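Local coordinates for acetate CoA-transferase subunit beta (Escherichia coli DH5[alpha], PDB 5DBN), which catalyses, as part of acetate CoA-transferase, the transfer of coenzyme A from acetyl-CoA to acetoacetate and other short-chain fatty acids through a covalent enzyme-CoA intermediate, at residues R10-L15 with Y34-I39; D94-G99 with R133-A138; N108-V113 with R152-P157; M139-K144 with L167-A172; G146-L151 with K198-F203. One frame throughout, in Å; residues are numbered along the deposited sequence.

Interaction 1 (R10-L15 with Y34-I39); sequences RVAQEL and YLPEGI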
# COMPACT_ATOMS: atom_id res chain seq x y z
N ARG B 10 -23.99 -27.75 2.66
CA ARG B 10 -24.84 -26.70 3.22
C ARG B 10 -24.21 -25.31 3.09
O ARG B 10 -24.89 -24.35 2.73
CB ARG B 10 -25.15 -27.00 4.69
CG ARG B 10 -25.98 -25.91 5.38
CD ARG B 10 -27.30 -25.64 4.66
NE ARG B 10 -27.98 -24.45 5.17
CZ ARG B 10 -27.76 -23.21 4.74
NH1 ARG B 10 -26.86 -22.97 3.79
NH2 ARG B 10 -28.43 -22.20 5.27
N VAL B 11 -22.92 -25.20 3.37
CA VAL B 11 -22.21 -23.93 3.24
C VAL B 11 -22.24 -23.44 1.80
O VAL B 11 -22.40 -22.25 1.54
CB VAL B 11 -20.75 -24.04 3.73
CG1 VAL B 11 -19.97 -22.77 3.41
CG2 VAL B 11 -20.70 -24.31 5.23
N ALA B 12 -22.08 -24.37 0.86
CA ALA B 12 -22.10 -24.04 -0.56
C ALA B 12 -23.42 -23.38 -0.96
O ALA B 12 -23.45 -22.48 -1.80
CB ALA B 12 -21.86 -25.28 -1.40
N GLN B 13 -24.51 -23.84 -0.35
CA GLN B 13 -25.84 -23.29 -0.62
C GLN B 13 -26.01 -21.88 -0.04
O GLN B 13 -26.95 -21.17 -0.40
CB GLN B 13 -26.92 -24.22 -0.08
CG GLN B 13 -27.05 -25.53 -0.85
CD GLN B 13 -28.03 -26.50 -0.22
OE1 GLN B 13 -28.49 -26.30 0.91
NE2 GLN B 13 -28.36 -27.56 -0.95
N GLU B 14 -25.10 -21.48 0.84
CA GLU B 14 -25.18 -20.16 1.47
C GLU B 14 -24.61 -19.08 0.57
O GLU B 14 -25.04 -17.92 0.63
CB GLU B 14 -24.41 -20.16 2.80
CG GLU B 14 -24.60 -18.89 3.63
CD GLU B 14 -26.01 -18.74 4.16
OE1 GLU B 14 -26.78 -19.73 4.15
OE2 GLU B 14 -26.36 -17.61 4.59
N LEU B 15 -23.66 -19.45 -0.27
CA LEU B 15 -22.98 -18.50 -1.14
C LEU B 15 -23.90 -17.99 -2.24
O LEU B 15 -24.72 -18.74 -2.77
CB LEU B 15 -21.74 -19.14 -1.76
CG LEU B 15 -20.75 -19.77 -0.77
CD1 LEU B 15 -19.60 -20.42 -1.52
CD2 LEU B 15 -20.24 -18.75 0.23
N TYR B 34 -19.40 -28.32 -4.26
CA TYR B 34 -20.84 -28.47 -4.06
C TYR B 34 -21.61 -27.19 -4.41
O TYR B 34 -22.71 -26.98 -3.91
CB TYR B 34 -21.12 -28.87 -2.61
CG TYR B 34 -20.58 -30.23 -2.25
CD1 TYR B 34 -21.27 -31.39 -2.58
CD2 TYR B 34 -19.38 -30.36 -1.56
CE1 TYR B 34 -20.77 -32.63 -2.25
CE2 TYR B 34 -18.88 -31.60 -1.22
CZ TYR B 34 -19.58 -32.73 -1.57
OH TYR B 34 -19.08 -33.97 -1.23
N LEU B 35 -21.02 -26.34 -5.24
CA LEU B 35 -21.70 -25.12 -5.67
C LEU B 35 -22.94 -25.46 -6.50
O LEU B 35 -22.83 -26.19 -7.49
CB LEU B 35 -20.76 -24.22 -6.47
CG LEU B 35 -19.51 -23.75 -5.72
CD1 LEU B 35 -18.56 -23.04 -6.68
CD2 LEU B 35 -19.88 -22.84 -4.56
N PRO B 36 -24.12 -24.96 -6.09
CA PRO B 36 -25.32 -25.22 -6.90
C PRO B 36 -25.23 -24.65 -8.31
O PRO B 36 -24.40 -23.78 -8.57
CB PRO B 36 -26.43 -24.52 -6.10
CG PRO B 36 -25.92 -24.42 -4.72
CD PRO B 36 -24.44 -24.24 -4.85
N GLU B 37 -26.09 -25.12 -9.20
CA GLU B 37 -26.12 -24.65 -10.58
C GLU B 37 -26.53 -23.18 -10.64
O GLU B 37 -27.47 -22.76 -9.96
CB GLU B 37 -27.07 -25.50 -11.42
CG GLU B 37 -26.72 -26.98 -11.47
CD GLU B 37 -25.41 -27.26 -12.20
OE1 GLU B 37 -24.91 -28.40 -12.12
OE2 GLU B 37 -24.88 -26.34 -12.87
N GLY B 38 -25.82 -22.40 -11.45
CA GLY B 38 -26.11 -20.99 -11.60
C GLY B 38 -25.34 -20.13 -10.62
O GLY B 38 -25.36 -18.90 -10.72
N ILE B 39 -24.68 -20.77 -9.66
CA ILE B 39 -23.87 -20.07 -8.68
C ILE B 39 -22.41 -20.06 -9.12
O ILE B 39 -21.76 -21.11 -9.17
CB ILE B 39 -23.97 -20.72 -7.28
CG1 ILE B 39 -25.44 -20.83 -6.85
CG2 ILE B 39 -23.17 -19.93 -6.26
CD1 ILE B 39 -26.17 -19.50 -6.74

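Interaction 2 (D94-G99 with R133-A138); sequences DACVLG and RKVIIA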
# COMPACT_ATOMS: atom_id res chain seq x y z
N ASP B 94 -16.59 -11.13 0.17
CA ASP B 94 -18.00 -11.22 0.53
C ASP B 94 -18.21 -12.29 1.60
O ASP B 94 -19.05 -12.14 2.48
CB ASP B 94 -18.85 -11.52 -0.70
CG ASP B 94 -18.82 -10.40 -1.73
OD1 ASP B 94 -19.40 -9.33 -1.47
OD2 ASP B 94 -18.20 -10.59 -2.80
N ALA B 95 -17.43 -13.37 1.52
CA ALA B 95 -17.57 -14.47 2.47
C ALA B 95 -16.28 -15.25 2.62
O ALA B 95 -15.59 -15.53 1.65
CB ALA B 95 -18.68 -15.39 2.02
N CYS B 96 -15.94 -15.59 3.87
CA CYS B 96 -14.86 -16.53 4.13
C CYS B 96 -15.42 -17.73 4.86
O CYS B 96 -16.26 -17.60 5.75
CB CYS B 96 -13.73 -15.89 4.95
SG CYS B 96 -14.17 -15.46 6.65
N VAL B 97 -14.98 -18.91 4.45
CA VAL B 97 -15.36 -20.16 5.11
C VAL B 97 -14.11 -20.75 5.75
O VAL B 97 -13.16 -21.11 5.06
CB VAL B 97 -15.97 -21.17 4.12
CG1 VAL B 97 -16.50 -22.38 4.86
CG2 VAL B 97 -17.09 -20.51 3.31
N LEU B 98 -14.12 -20.83 7.08
CA LEU B 98 -12.97 -21.35 7.82
C LEU B 98 -13.37 -22.49 8.74
O LEU B 98 -14.52 -22.62 9.14
CB LEU B 98 -12.33 -20.24 8.65
CG LEU B 98 -11.79 -19.03 7.89
CD1 LEU B 98 -11.19 -18.03 8.87
CD2 LEU B 98 -10.75 -19.43 6.84
N GLY B 99 -12.39 -23.33 9.08
CA GLY B 99 -12.60 -24.38 10.05
C GLY B 99 -12.63 -23.79 11.44
O GLY B 99 -12.47 -22.58 11.61
N ARG B 133 -16.95 -9.94 4.99
CA ARG B 133 -18.31 -9.47 5.24
C ARG B 133 -19.15 -10.54 5.92
O ARG B 133 -19.99 -10.23 6.76
CB ARG B 133 -18.99 -9.04 3.94
CG ARG B 133 -18.50 -7.73 3.37
CD ARG B 133 -19.43 -7.28 2.26
NE ARG B 133 -18.99 -6.03 1.64
CZ ARG B 133 -19.67 -5.39 0.69
NH1 ARG B 133 -20.83 -5.88 0.25
NH2 ARG B 133 -19.20 -4.26 0.18
N LYS B 134 -18.93 -11.80 5.55
CA LYS B 134 -19.59 -12.92 6.20
C LYS B 134 -18.58 -13.98 6.61
O LYS B 134 -17.85 -14.52 5.78
CB LYS B 134 -20.65 -13.53 5.29
CG LYS B 134 -21.43 -14.66 5.96
CD LYS B 134 -22.48 -15.25 5.04
CE LYS B 134 -23.82 -14.55 5.22
NZ LYS B 134 -24.89 -15.21 4.42
N VAL B 135 -18.57 -14.29 7.90
CA VAL B 135 -17.67 -15.28 8.46
C VAL B 135 -18.44 -16.56 8.71
O VAL B 135 -19.26 -16.65 9.62
CB VAL B 135 -17.03 -14.78 9.78
CG1 VAL B 135 -16.08 -15.84 10.35
CG2 VAL B 135 -16.30 -13.46 9.56
N ILE B 136 -18.18 -17.56 7.87
CA ILE B 136 -18.83 -18.86 7.99
C ILE B 136 -17.84 -19.86 8.57
O ILE B 136 -16.74 -20.03 8.06
CB ILE B 136 -19.34 -19.37 6.63
CG1 ILE B 136 -20.29 -18.34 6.01
CG2 ILE B 136 -20.05 -20.72 6.81
CD1 ILE B 136 -20.75 -18.69 4.61
N ILE B 137 -18.25 -20.50 9.66
CA ILE B 137 -17.44 -21.53 10.29
C ILE B 137 -18.01 -22.90 9.95
O ILE B 137 -19.17 -23.20 10.25
CB ILE B 137 -17.37 -21.35 11.81
CG1 ILE B 137 -16.82 -19.95 12.16
CG2 ILE B 137 -16.49 -22.43 12.45
CD1 ILE B 137 -15.44 -19.66 11.59
N ALA B 138 -17.18 -23.73 9.32
CA ALA B 138 -17.55 -25.09 8.94
C ALA B 138 -16.81 -26.04 9.87
O ALA B 138 -15.59 -26.13 9.83
CB ALA B 138 -17.20 -25.36 7.49

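Interaction 3 (N108-V113 with R152-P157); sequences NLANWV and RRCTMP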
# COMPACT_ATOMS: atom_id res chain seq x y z
N ASN B 108 -17.22 -15.53 19.53
CA ASN B 108 -15.77 -15.59 19.50
C ASN B 108 -15.32 -16.84 18.74
O ASN B 108 -16.07 -17.81 18.65
CB ASN B 108 -15.19 -15.60 20.91
CG ASN B 108 -15.63 -14.40 21.73
OD1 ASN B 108 -15.79 -13.30 21.21
ND2 ASN B 108 -15.83 -14.61 23.03
N LEU B 109 -14.10 -16.80 18.20
CA LEU B 109 -13.57 -17.92 17.43
C LEU B 109 -12.16 -18.28 17.88
O LEU B 109 -11.34 -17.41 18.18
CB LEU B 109 -13.55 -17.59 15.94
CG LEU B 109 -12.96 -18.65 15.01
CD1 LEU B 109 -13.82 -19.91 15.00
CD2 LEU B 109 -12.78 -18.10 13.61
N ALA B 110 -11.89 -19.58 17.91
CA ALA B 110 -10.55 -20.11 18.13
C ALA B 110 -10.30 -21.21 17.10
O ALA B 110 -11.04 -22.20 17.07
CB ALA B 110 -10.39 -20.64 19.54
N ASN B 111 -9.29 -21.04 16.25
CA ASN B 111 -9.03 -22.02 15.20
C ASN B 111 -7.60 -21.97 14.66
O ASN B 111 -7.37 -22.34 13.51
CB ASN B 111 -10.02 -21.84 14.05
CG ASN B 111 -9.67 -20.66 13.14
OD1 ASN B 111 -9.04 -19.70 13.56
ND2 ASN B 111 -10.09 -20.75 11.88
N TRP B 112 -6.66 -21.54 15.49
CA TRP B 112 -5.26 -21.46 15.07
C TRP B 112 -4.29 -22.10 16.05
O TRP B 112 -3.11 -22.25 15.74
CB TRP B 112 -4.86 -20.00 14.83
CG TRP B 112 -4.71 -19.17 16.07
CD1 TRP B 112 -5.70 -18.57 16.78
CD2 TRP B 112 -3.48 -18.83 16.73
NE1 TRP B 112 -5.17 -17.88 17.85
CE2 TRP B 112 -3.81 -18.03 17.84
CE3 TRP B 112 -2.14 -19.14 16.49
CZ2 TRP B 112 -2.84 -17.53 18.71
CZ3 TRP B 112 -1.18 -18.64 17.36
CH2 TRP B 112 -1.54 -17.84 18.45
N VAL B 113 -4.77 -22.48 17.23
CA VAL B 113 -3.89 -23.12 18.20
C VAL B 113 -4.66 -23.91 19.26
O VAL B 113 -5.70 -23.46 19.76
CB VAL B 113 -2.97 -22.08 18.89
CG1 VAL B 113 -3.80 -21.01 19.59
CG2 VAL B 113 -2.02 -22.76 19.87
N ARG B 152 -19.82 -21.92 25.97
CA ARG B 152 -20.22 -20.62 26.52
C ARG B 152 -19.11 -19.60 26.31
O ARG B 152 -19.36 -18.44 26.02
CB ARG B 152 -20.55 -20.74 28.00
CG ARG B 152 -21.83 -21.51 28.29
CD ARG B 152 -22.10 -21.58 29.78
NE ARG B 152 -23.36 -22.25 30.07
CZ ARG B 152 -23.90 -22.35 31.28
NH1 ARG B 152 -23.28 -21.83 32.33
NH2 ARG B 152 -25.06 -22.98 31.45
N ARG B 153 -17.87 -20.06 26.47
CA ARG B 153 -16.70 -19.22 26.29
C ARG B 153 -15.54 -20.10 25.84
O ARG B 153 -15.27 -21.13 26.46
CB ARG B 153 -16.35 -18.49 27.59
CG ARG B 153 -15.08 -17.64 27.53
CD ARG B 153 -15.16 -16.59 26.43
NE ARG B 153 -14.06 -15.62 26.51
CZ ARG B 153 -12.86 -15.77 25.95
NH1 ARG B 153 -12.57 -16.87 25.26
NH2 ARG B 153 -11.95 -14.82 26.09
N CYS B 154 -14.87 -19.70 24.77
CA CYS B 154 -13.73 -20.45 24.26
C CYS B 154 -12.67 -20.56 25.34
O CYS B 154 -12.38 -19.58 26.04
CB CYS B 154 -13.15 -19.77 23.02
SG CYS B 154 -14.24 -19.80 21.57
N THR B 155 -12.10 -21.75 25.50
CA THR B 155 -11.03 -21.96 26.47
C THR B 155 -9.68 -21.90 25.77
O THR B 155 -8.66 -21.64 26.40
CB THR B 155 -11.19 -23.32 27.21
OG1 THR B 155 -10.22 -23.41 28.26
CG2 THR B 155 -11.02 -24.48 26.26
N MET B 156 -9.69 -22.14 24.46
CA MET B 156 -8.48 -22.06 23.66
C MET B 156 -8.24 -20.62 23.20
O MET B 156 -9.18 -19.82 23.19
CB MET B 156 -8.58 -22.99 22.44
CG MET B 156 -8.78 -24.45 22.79
SD MET B 156 -8.83 -25.50 21.33
CE MET B 156 -9.17 -27.10 22.06
N PRO B 157 -7.00 -20.29 22.83
CA PRO B 157 -6.68 -18.92 22.38
C PRO B 157 -7.52 -18.47 21.20
O PRO B 157 -7.64 -19.19 20.20
CB PRO B 157 -5.20 -19.02 22.00
CG PRO B 157 -4.67 -20.17 22.78
CD PRO B 157 -5.80 -21.15 22.86

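Interaction 4 (M139-K144 with L167-A172); sequences MEHCAK and LVTELA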
# COMPACT_ATOMS: atom_id res chain seq x y z
N MET B 139 -17.57 -26.74 10.71
CA MET B 139 -16.97 -27.50 11.79
C MET B 139 -17.82 -28.71 12.20
O MET B 139 -19.04 -28.67 12.12
CB MET B 139 -16.82 -26.55 12.98
CG MET B 139 -15.87 -26.97 14.06
SD MET B 139 -15.86 -25.72 15.37
CE MET B 139 -17.49 -25.95 16.09
N GLU B 140 -17.17 -29.78 12.66
CA GLU B 140 -17.90 -30.88 13.26
C GLU B 140 -18.44 -30.40 14.60
O GLU B 140 -17.84 -29.52 15.23
CB GLU B 140 -17.02 -32.12 13.43
CG GLU B 140 -16.57 -32.74 12.11
CD GLU B 140 -15.72 -33.98 12.29
OE1 GLU B 140 -15.55 -34.43 13.45
OE2 GLU B 140 -15.22 -34.51 11.28
N HIS B 141 -19.57 -30.94 15.04
CA HIS B 141 -20.20 -30.44 16.25
C HIS B 141 -19.33 -30.69 17.49
O HIS B 141 -19.15 -29.80 18.32
CB HIS B 141 -21.58 -31.06 16.44
CG HIS B 141 -22.51 -30.21 17.25
ND1 HIS B 141 -23.43 -29.35 16.68
CD2 HIS B 141 -22.65 -30.06 18.59
CE1 HIS B 141 -24.10 -28.73 17.63
NE2 HIS B 141 -23.65 -29.14 18.80
N CYS B 142 -18.81 -31.91 17.60
CA CYS B 142 -17.99 -32.30 18.74
C CYS B 142 -16.61 -32.77 18.28
O CYS B 142 -16.43 -33.17 17.13
CB CYS B 142 -18.67 -33.41 19.54
SG CYS B 142 -20.27 -32.94 20.22
N ALA B 143 -15.64 -32.72 19.19
CA ALA B 143 -14.28 -33.16 18.89
C ALA B 143 -14.22 -34.68 18.83
O ALA B 143 -15.20 -35.36 19.14
CB ALA B 143 -13.31 -32.63 19.92
N LYS B 144 -13.06 -35.21 18.45
CA LYS B 144 -12.90 -36.65 18.30
C LYS B 144 -12.88 -37.38 19.64
O LYS B 144 -13.14 -38.58 19.70
CB LYS B 144 -11.62 -36.97 17.52
CG LYS B 144 -11.60 -36.39 16.11
CD LYS B 144 -12.77 -36.90 15.27
CE LYS B 144 -12.68 -36.41 13.83
NZ LYS B 144 -13.86 -36.83 13.03
N LEU B 167 -22.47 -20.51 11.90
CA LEU B 167 -21.80 -21.75 12.29
C LEU B 167 -22.56 -22.94 11.72
O LEU B 167 -23.75 -23.13 12.01
CB LEU B 167 -21.71 -21.85 13.81
CG LEU B 167 -21.16 -23.17 14.36
CD1 LEU B 167 -19.75 -23.42 13.85
CD2 LEU B 167 -21.19 -23.18 15.88
N VAL B 168 -21.87 -23.74 10.91
CA VAL B 168 -22.48 -24.88 10.24
C VAL B 168 -21.82 -26.19 10.66
O VAL B 168 -20.63 -26.40 10.44
CB VAL B 168 -22.40 -24.75 8.71
CG1 VAL B 168 -23.13 -25.89 8.02
CG2 VAL B 168 -22.97 -23.41 8.26
N THR B 169 -22.61 -27.07 11.28
CA THR B 169 -22.16 -28.40 11.66
C THR B 169 -23.00 -29.45 10.95
O THR B 169 -23.97 -29.12 10.26
CB THR B 169 -22.23 -28.63 13.18
OG1 THR B 169 -23.60 -28.82 13.58
CG2 THR B 169 -21.64 -27.45 13.94
N GLU B 170 -22.64 -30.71 11.12
CA GLU B 170 -23.39 -31.79 10.50
C GLU B 170 -24.69 -32.05 11.26
O GLU B 170 -25.50 -32.87 10.84
CB GLU B 170 -22.55 -33.07 10.42
CG GLU B 170 -22.39 -33.87 11.72
CD GLU B 170 -21.46 -33.21 12.73
OE1 GLU B 170 -20.96 -32.10 12.46
OE2 GLU B 170 -21.21 -33.82 13.79
N LEU B 171 -24.88 -31.33 12.37
CA LEU B 171 -26.08 -31.50 13.18
C LEU B 171 -27.03 -30.31 13.07
O LEU B 171 -28.25 -30.47 13.17
CB LEU B 171 -25.69 -31.70 14.65
CG LEU B 171 -25.15 -33.08 15.08
CD1 LEU B 171 -24.85 -33.08 16.57
CD2 LEU B 171 -26.06 -34.23 14.70
N ALA B 172 -26.48 -29.11 12.86
CA ALA B 172 -27.30 -27.90 12.89
C ALA B 172 -26.63 -26.68 12.26
O ALA B 172 -25.42 -26.67 12.00
CB ALA B 172 -27.67 -27.58 14.33

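Interaction 5 (G146-L151 with K198-F203); sequences GSAKIL and KTEARF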
# COMPACT_ATOMS: atom_id res chain seq x y z
N GLY B 146 -14.90 -36.47 22.03
CA GLY B 146 -16.26 -36.35 22.51
C GLY B 146 -16.54 -35.04 23.22
O GLY B 146 -17.68 -34.77 23.60
N SER B 147 -15.51 -34.22 23.40
CA SER B 147 -15.68 -32.94 24.09
C SER B 147 -16.45 -31.94 23.23
O SER B 147 -16.41 -32.01 22.00
CB SER B 147 -14.31 -32.35 24.46
OG SER B 147 -13.53 -32.11 23.30
N ALA B 148 -17.14 -31.02 23.89
CA ALA B 148 -17.92 -29.99 23.19
C ALA B 148 -16.99 -28.97 22.53
O ALA B 148 -15.91 -28.69 23.05
CB ALA B 148 -18.87 -29.30 24.15
N LYS B 149 -17.42 -28.43 21.40
CA LYS B 149 -16.65 -27.40 20.71
C LYS B 149 -17.43 -26.09 20.62
O LYS B 149 -16.85 -25.02 20.44
CB LYS B 149 -16.25 -27.88 19.31
CG LYS B 149 -15.45 -29.18 19.34
CD LYS B 149 -14.57 -29.34 18.11
CE LYS B 149 -15.37 -29.50 16.84
NZ LYS B 149 -14.49 -29.38 15.64
N ILE B 150 -18.75 -26.18 20.73
CA ILE B 150 -19.61 -25.00 20.76
C ILE B 150 -19.92 -24.66 22.22
O ILE B 150 -20.81 -25.25 22.83
CB ILE B 150 -20.91 -25.23 19.97
CG1 ILE B 150 -20.57 -25.71 18.55
CG2 ILE B 150 -21.73 -23.95 19.91
CD1 ILE B 150 -21.76 -26.12 17.71
N LEU B 151 -19.18 -23.69 22.77
CA LEU B 151 -19.15 -23.46 24.22
C LEU B 151 -19.75 -22.12 24.66
O LEU B 151 -20.15 -21.31 23.83
CB LEU B 151 -17.70 -23.53 24.71
CG LEU B 151 -16.92 -24.78 24.28
CD1 LEU B 151 -15.46 -24.66 24.69
CD2 LEU B 151 -17.55 -26.04 24.85
N LYS B 198 -25.55 -31.74 22.98
CA LYS B 198 -24.21 -31.70 22.40
C LYS B 198 -23.65 -30.28 22.30
O LYS B 198 -22.58 -30.07 21.73
CB LYS B 198 -24.24 -32.34 21.00
CG LYS B 198 -24.42 -33.85 21.01
CD LYS B 198 -24.45 -34.40 19.58
CE LYS B 198 -24.27 -35.91 19.55
NZ LYS B 198 -24.56 -36.49 18.21
N THR B 199 -24.36 -29.32 22.88
CA THR B 199 -23.97 -27.91 22.83
C THR B 199 -23.99 -27.25 24.21
O THR B 199 -25.02 -27.28 24.90
CB THR B 199 -24.89 -27.11 21.88
OG1 THR B 199 -24.91 -27.73 20.59
CG2 THR B 199 -24.41 -25.67 21.74
N GLU B 200 -22.87 -26.65 24.61
CA GLU B 200 -22.79 -25.95 25.89
C GLU B 200 -23.19 -24.49 25.76
O GLU B 200 -23.55 -23.84 26.74
CB GLU B 200 -21.38 -26.02 26.47
CG GLU B 200 -20.99 -27.37 27.05
CD GLU B 200 -19.64 -27.34 27.74
OE1 GLU B 200 -19.13 -26.23 28.02
OE2 GLU B 200 -19.09 -28.43 28.00
N ALA B 201 -23.12 -23.96 24.54
CA ALA B 201 -23.49 -22.58 24.28
C ALA B 201 -24.98 -22.35 24.53
O ALA B 201 -25.81 -23.22 24.24
CB ALA B 201 -23.14 -22.20 22.85
N ARG B 202 -25.31 -21.19 25.07
CA ARG B 202 -26.70 -20.78 25.24
C ARG B 202 -27.22 -20.19 23.93
O ARG B 202 -26.59 -19.30 23.36
CB ARG B 202 -26.86 -19.76 26.36
CG ARG B 202 -26.26 -20.15 27.70
CD ARG B 202 -26.46 -19.03 28.70
NE ARG B 202 -25.78 -19.27 29.97
CZ ARG B 202 -24.50 -18.99 30.21
NH1 ARG B 202 -23.73 -18.47 29.25
NH2 ARG B 202 -23.97 -19.24 31.40
N PHE B 203 -28.35 -20.69 23.45
CA PHE B 203 -28.93 -20.20 22.20
C PHE B 203 -30.45 -20.28 22.22
O PHE B 203 -31.03 -21.15 22.87
CB PHE B 203 -28.38 -20.98 21.01
CG PHE B 203 -28.71 -22.45 21.04
CD1 PHE B 203 -29.91 -22.91 20.52
CD2 PHE B 203 -27.82 -23.36 21.57
CE1 PHE B 203 -30.21 -24.26 20.54
CE2 PHE B 203 -28.12 -24.71 21.60
CZ PHE B 203 -29.32 -25.16 21.08
O HOH W 1 -16.64 -29.99 26.85
O HOH W 2 -20.15 -28.79 20.84

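Interaction 1 (R10-L15 with Y34-I39)
Ala12 sets its methyl against the backbone of Tyr34 and Leu35, with Ala12 CB 3.9 Å from Tyr34 CB. The tyrosine side chain touches with CB alone: its CG stands anti to the carbonyl carbon (chi1 -64°), which carries the ring off toward Gln5 and Ala8, an earlier part of helix 3-12. Leu35 instead reaches in with one branch, CD2, which meets Leu15 CD1 at 3.9 Å, the two chains crossing at a slant. The contact thus packs the C-terminal end of helix 3-12 against the loop between strands 20-23 and 42-45, where a type II turn from Pro36 to Ile39 is closed by Ile39 N bonding to Pro36 O. Pro36 CG meets the extended Gln13 chain at about a right angle, 4.2 Å from Gln13 CG. Ending the turn, Ile39 directs CG2 to Leu15 O at 4.0 Å. Within 10-15, Arg10 grips Glu14 end-on, NH1 and NH2 both bonding to OE1, and Lys134 holds the other carboxylate oxygen, OE2.

Interaction 2 (D94-G99 with R133-A138)
Asp94 lies alongside Arg133, but its carboxylate plane is turned 86° from the guanidinium plane and OD1 stays 4.1 Å from NH1, so charge alone relates them; Asp94 OD2 bonds instead to Ile20 N. The backbone pairing begins weakly, Lys134 N to Asp94 O, and Ala95 adds a CA-H...O contact to Lys134 O. From Cys96 onward the bonds are those of parallel strands: Cys96 N to Lys134 O at 2.9 Å, and Cys96 O in turn receiving Ile136 N. Cys96 SG lies between its backbone N and carbonyl carbon (chi1 68°), which brings it within 4.1 Å of Val135 CG2. Val97 faces the other way, its CG2 by Ile136 CB and its CG1 4.0 Å from Ala138 CB, under helix 3-12. Leu98 N bonds to Ile136 O, Leu98 O takes Ala138 N, and Leu98 CB rests 4.3 Å from Ile137 CD1. A serine in place of Ile137 would probably open a gap beside Leu98 CB. Gly99 ends the run with its CA near Ala138 O. These adjacent parallel strands form a beta-alpha-beta crossover whose connection includes helix 125-131, packed on Leu98 and Val135 through Val129. Backbone bonding thus fixes the register, while the side chains supply apolar surface to both faces of the central sheet.

Interaction 3 (N108-V113 with R152-P157)
Pro157 gives the largest surface to this contact, its ring carbons packing on one methyl: Val113 CG1 is 3.4 Å from Pro157 CG, the two side chains crossing at about a right angle. That methyl is shared. With CG1 placed between its own backbone N and carbonyl carbon (chi1 58°), Val113 also sets it over the centre of the Trp112 ring, so that it sits between proline and indole. The indole NH is held by Leu158 O, which steadies the ring beside Pro157, where Trp112 CZ2 is 4.3 Å from Pro157 CB. Ala110, the second centre of the contact, points its methyl at segment 152-157, with CB 4.1 Å from Met156 CB and 4.4 Å from Cys154 SG. Further along, Asn108 brings ND2 over one face of the Arg153 guanidinium, 3.9 Å above its plane and offset toward the rim, with amide and guanidinium planes 68° apart; Asn108 OD1 meanwhile accepts from His162 N. No hydrogen bond joins the two segments directly. Polar support comes from strand 102-104 instead, where Gln102 OE1 takes the backbone N of Thr155 and Met156, and Asp104 OD2 that of Cys154. Such an arrangement is that of an irregular loop draped across a beta hairpin, here strands 102-104 and 109-110 of the small three-stranded sheet, with Trp112 also packing on an apolar side chain of a neighbouring subunit.

Interaction 4 (M139-K144 with L167-A172)
One hydroxyl, Thr169 OG1, meets three nitrogens: His141 ND1 from across the contact and the backbone N atoms of Leu171 and Ala172 from its own loop. The last two make an ST turn and ST motif just after strand 166-168. OG1 lies between the backbone N and carbonyl carbon of Thr169 (chi1 75°), where it can face both loop nitrogens and still reach His141 ND1, 3.1 Å away at the edge of the imidazole. Over one ring face sits Leu171 CD1, a CH-pi contact 4.1 Å from the centroid. At the other end of the ring, NE2 bonds to Thr199 OG1. Glu170 doubles back at chi2 to present the syn lone pair of OE1 to His141 N at 3.2 Å. Met139 N continues the sheet pairing to Val168 O, while its bent chain sets CE 4.1 Å from Leu167 CD1. A valine in place of Thr169 would probably leave His141 ND1 and the two loop nitrogens without their common partner, and the ring freer to turn. With a hydroxyl at each nitrogen and a leucine on one face, the imidazole is probably restrained in both tilt and rotation, and the nearby Glu170 carboxylate may slightly stabilise a positive charge on it.

Interaction 5 (G146-L151 with K198-F203)
The Glu200 carboxylate has Leu151 and Ala148 over the same face: Leu151 CD2 is 3.5 Å from Glu200 OE1, and Ala148 CB lies 4.0 Å from Glu200 OE2. Water 1 approaches OE2 from that side too, tilted out of the carboxylate plane, and donates to it while accepting from Ala148 N. The Phe203 ring, which does not touch 146-151, stacks edge-to-face with Phe174. This is the pairing of strand 150-151, an outer strand of the small three-stranded sheet, with the loop that leads from helix 192-197 to strand 204-205. Its polar centre is Ile150 O, which accepts twice. Glu200 N comes almost straight on, with a C=O...donor angle of 174° and a distance of 3.1 Å to Ile150 O, whereas Ala201 N arrives from 37° above the carbonyl plane. Together they hold the bend of the loop against the strand. The Ile150 side chain, with CG2 anti to the backbone N, puts that methyl against two others on one side of it, 3.7 Å from Thr199 CG2 and equally far from Ala201 CB; Met181 of strand 180-186 packs on Ile150 and Ala201 as well. The Thr199 hydroxyl bonds to Val195 O as well as to His141. The extended Glu200 chain runs beside Leu151, both pointing the same way. Water 2 links the segments, accepting from Lys149 N at 2.8 Å and donating to Lys198 O.

In the fold
Interaction 2 forms the middle of the chain; interactions 1, 3 and 4 touch it directly, while interaction 5 joins through interaction 4. Interaction 1 reaches it through the salt bridge Glu14 OE2 to Lys134 NZ, 2.8 Å, and through Val11, which packs on Val97 and Ile136. Interaction 4 carries the same sheet one strand further by way of Val168 N and Ile137 O, 2.8 Å apart, and passes to interaction 5 through His141 NE2 and Thr199 OG1. Interaction 3 joins interaction 2 where Asn111 ND2 meets Gly99 O, and shares the small sheet with interaction 5. Leu98 comes closest to the predicted active-site Glu46, side chains about 6 Å apart, against about 12 Å for Trp112.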